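Long-range contact in adenylate cyclase (Hippeastrum hybrid cultivar, PDB 6YP4), which acts mainly as a triphosphatase of the CYTH family, although it is named an adenylyl cyclase: residues Val63-Ser68 / Glu81-Ile86. Numbering follows the deposited sequence. Where two conformers were deposited one is given.
Sequences VLSLKS and EDEEEI. With MG (magnesium ion), chain D; MG (magnesium ion), chain C; GCP (phosphomethylphosphonic acid guanylate ester), chain B.
Leu64 and Glu84 form one hydrogen-bonded pair of this antiparallel ladder, and Leu66 and Asp82 form the next, each closed by two backbone bonds. Leu64 N gives the first to Glu84 O at 2.8 Å and Leu66 N another to Asp82 O at 2.9 Å. The short strand segments run at 161° to each other. Non-hydrogen-bonded pairs alternate with these, and at Ser65–Glu83 the two CB atoms come within 3.4 Å.

Val63, Ser65, Lys67, Glu81, Glu83 and Glu85 share one face; Lys67, Glu81 and Glu83 reach the nucleotide end of it, while Glu85 OE2 bonds to His30 of the second subunit. Lys67 and Glu81 run alongside each other off this face, with Lys67 CG 3.6 Å from Glu81 CB. In the conformer given, Glu81 OE1 binds one magnesium ion at 2.2 Å and a second at a long 2.5 Å. A bend at the last torsion of Lys67 (chi4 -126°) carries NZ to the beta-phosphate, where it donates to O1B of the GTP analogue at 3.0 Å. With Lys67 cut back to an alanine, O1B would probably lose its ammonium partner and the flank of Glu81 its cover. Glu83 OE1 forms a salt bridge with Arg141 of the second subunit. Val63 CG2 rests 3.8 Å from Glu85 CG.

On the reverse face, Leu64 and Leu66 pack on Ile110 of helix 109-118, and Asp82 is salt-bridged to Arg109 and Arg113. The two segments belong to the hairpin of strands 61-73 and 76-86; strand 49-56 pairs along the other edge of 61-73, and strand 2-9 along that of 76-86, continuing the curled antiparallel CYTH sheet around the triphosphate site.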
loop_
_atom_site.group_PDB
_atom_site.type_symbol
_atom_site.label_atom_id
_atom_site.label_comp_id
_atom_site.label_asym_id
_atom_site.label_seq_id
_atom_site.Cartn_x
_atom_site.Cartn_y
_atom_site.Cartn_z
ATOM N N VAL A 63 -12.366 2.966 -2.991
ATOM C CA VAL A 63 -11.400 3.956 -3.460
ATOM C C VAL A 63 -11.947 4.654 -4.700
ATOM O O VAL A 63 -12.334 3.991 -5.673
ATOM C CB VAL A 63 -10.024 3.322 -3.763
ATOM C CG1 VAL A 63 -9.040 4.400 -4.259
ATOM C CG2 VAL A 63 -9.449 2.601 -2.516
ATOM N N LEU A 64 -11.952 5.988 -4.679
ATOM C CA LEU A 64 -12.363 6.806 -5.820
ATOM C C LEU A 64 -11.133 7.346 -6.531
ATOM O O LEU A 64 -10.182 7.776 -5.875
ATOM C CB LEU A 64 -13.260 7.965 -5.360
ATOM C CG LEU A 64 -13.678 9.072 -6.322
ATOM C CD1 LEU A 64 -14.735 8.527 -7.298
ATOM C CD2 LEU A 64 -14.253 10.239 -5.534
ATOM N N SER A 65 -11.138 7.322 -7.869
ATOM C CA SER A 65 -9.954 7.796 -8.581
ATOM C C SER A 65 -10.305 8.452 -9.907
ATOM O O SER A 65 -11.224 8.019 -10.612
ATOM C CB SER A 65 -8.954 6.664 -8.849
ATOM O OG SER A 65 -9.521 5.631 -9.622
ATOM N N LEU A 66 -9.544 9.486 -10.251
ATOM C CA LEU A 66 -9.571 10.070 -11.586
ATOM C C LEU A 66 -8.202 9.854 -12.211
ATOM O O LEU A 66 -7.187 10.235 -11.624
ATOM C CB LEU A 66 -9.934 11.556 -11.534
ATOM C CG LEU A 66 -9.930 12.305 -12.871
ATOM C CD1 LEU A 66 -11.034 11.756 -13.783
ATOM C CD2 LEU A 66 -10.134 13.779 -12.628
ATOM N N LYS A 67 -8.163 9.204 -13.369
ATOM C CA LYS A 67 -6.909 8.949 -14.073
ATOM C C LYS A 67 -6.972 9.573 -15.461
ATOM O O LYS A 67 -7.952 9.376 -16.186
ATOM C CB LYS A 67 -6.635 7.460 -14.194
ATOM C CG LYS A 67 -6.146 6.806 -12.936
ATOM C CD LYS A 67 -6.316 5.315 -13.056
ATOM C CE LYS A 67 -5.274 4.562 -12.261
ATOM N NZ LYS A 67 -4.573 3.604 -13.150
ATOM N N SER A 68 -5.920 10.299 -15.842
ATOM C CA SER A 68 -5.976 11.166 -17.007
ATOM C C SER A 68 -4.737 11.015 -17.875
ATOM O O SER A 68 -3.616 10.900 -17.368
ATOM C CB SER A 68 -6.128 12.627 -16.591
ATOM O OG SER A 68 -7.327 12.809 -15.861
ATOM N N GLU A 81 -2.892 10.733 -11.999
ATOM C CA GLU A 81 -3.996 10.196 -11.223
ATOM C C GLU A 81 -4.154 10.976 -9.926
ATOM O O GLU A 81 -3.227 11.628 -9.438
ATOM C CB GLU A 81 -3.815 8.693 -10.942
ATOM C CG GLU A 81 -3.085 8.334 -9.652
ATOM C CD GLU A 81 -2.582 6.884 -9.651
ATOM O OE1 GLU A 81 -2.870 6.153 -10.624
ATOM O OE2 GLU A 81 -1.885 6.476 -8.694
ATOM N N ASP A 82 -5.365 10.920 -9.394
ATOM C CA ASP A 82 -5.677 11.480 -8.087
ATOM C C ASP A 82 -6.707 10.531 -7.507
ATOM O O ASP A 82 -7.712 10.250 -8.169
ATOM C CB ASP A 82 -6.219 12.906 -8.195
ATOM C CG ASP A 82 -6.327 13.590 -6.846
ATOM O OD1 ASP A 82 -5.830 13.012 -5.862
ATOM O OD2 ASP A 82 -6.898 14.694 -6.766
ATOM N N GLU A 83 -6.427 9.961 -6.334
ATOM C CA GLU A 83 -7.367 9.016 -5.755
ATOM C C GLU A 83 -7.414 9.143 -4.238
ATOM O O GLU A 83 -6.522 9.715 -3.601
ATOM C CB GLU A 83 -7.051 7.571 -6.172
ATOM C CG GLU A 83 -5.739 7.034 -5.707
ATOM C CD GLU A 83 -5.568 5.544 -6.014
ATOM O OE1 GLU A 83 -4.611 4.942 -5.478
ATOM O OE2 GLU A 83 -6.382 4.975 -6.784
ATOM N N GLU A 84 -8.484 8.597 -3.663
ATOM C CA GLU A 84 -8.741 8.773 -2.239
ATOM C C GLU A 84 -9.756 7.734 -1.809
ATOM O O GLU A 84 -10.679 7.401 -2.570
ATOM C CB GLU A 84 -9.265 10.186 -1.921
ATOM C CG GLU A 84 -9.196 10.509 -0.423
ATOM C CD GLU A 84 -9.642 11.904 -0.064
ATOM O OE1 GLU A 84 -10.424 12.520 -0.810
ATOM O OE2 GLU A 84 -9.138 12.403 0.955
ATOM N N GLU A 85 -9.557 7.197 -0.611
ATOM C CA GLU A 85 -10.525 6.272 -0.048
ATOM C C GLU A 85 -11.778 7.023 0.366
ATOM O O GLU A 85 -11.708 8.159 0.847
ATOM C CB GLU A 85 -9.937 5.527 1.152
ATOM C CG GLU A 85 -8.955 4.435 0.766
ATOM C CD GLU A 85 -8.620 3.501 1.918
ATOM O OE1 GLU A 85 -7.807 2.575 1.703
ATOM O OE2 GLU A 85 -9.154 3.694 3.037
ATOM N N ILE A 86 -12.940 6.390 0.149
ATOM C CA ILE A 86 -14.229 6.972 0.519
ATOM C C ILE A 86 -15.065 5.936 1.270
ATOM O O ILE A 86 -14.732 4.753 1.330
ATOM C CB ILE A 86 -15.010 7.510 -0.705
ATOM C CG1 ILE A 86 -15.389 6.374 -1.658
ATOM C CG2 ILE A 86 -14.216 8.568 -1.440
ATOM C CD1 ILE A 86 -16.479 6.753 -2.635
HETATM MG MG MG D . -4.878 5.684 -9.268
HETATM MG MG MG C . -1.735 4.215 -10.493
HETATM P PG GCP B . -3.634 -0.954 -13.097
HETATM O O1G GCP B . -2.630 -1.576 -14.021
HETATM O O2G GCP B . -4.655 -1.978 -12.653
HETATM O O3G GCP B . -4.320 0.194 -13.795
HETATM C C3B GCP B . -2.740 -0.335 -11.629
HETATM P PB GCP B . -3.957 0.510 -10.514
HETATM O O1B GCP B . -4.966 1.318 -11.278
HETATM O O2B GCP B . -4.616 -0.482 -9.588
HETATM O O3A GCP B . -3.054 1.546 -9.612
HETATM P PA GCP B . -3.719 2.243 -8.280
HETATM O O1A GCP B . -3.286 3.698 -8.290
HETATM O O2A GCP B . -5.224 2.150 -8.416
HETATM O "O5'" GCP B . -3.225 1.422 -6.890
HETATM C "C5'" GCP B . -2.169 0.477 -6.995
HETATM C "C4'" GCP B . -0.792 1.182 -7.349
HETATM O "O4'" GCP B . -0.500 2.464 -6.509
HETATM C "C3'" GCP B . 0.167 0.382 -7.078
HETATM O "O3'" GCP B . 1.154 0.415 -8.139
HETATM C "C2'" GCP B . 0.790 0.831 -5.587
HETATM O "O2'" GCP B . 2.263 0.729 -5.536
HETATM C "C1'" GCP B . 0.378 2.005 -5.297
HETATM N N9 GCP B . -0.446 1.958 -4.024
HETATM C C8 GCP B . -1.780 1.872 -4.080
HETATM N N7 GCP B . -2.269 1.848 -2.827
HETATM C C5 GCP B . -1.225 1.917 -1.985
HETATM C C6 GCP B . -1.147 1.929 -0.594
HETATM O O6 GCP B . -2.137 1.871 0.057
HETATM N N1 GCP B . 0.041 2.006 0.006
HETATM C C2 GCP B . 1.176 2.073 -0.741
HETATM N N2 GCP B . 2.417 2.154 0.025
HETATM N N3 GCP B . 1.101 2.059 -2.100
HETATM C C4 GCP B . -0.101 1.982 -2.720
#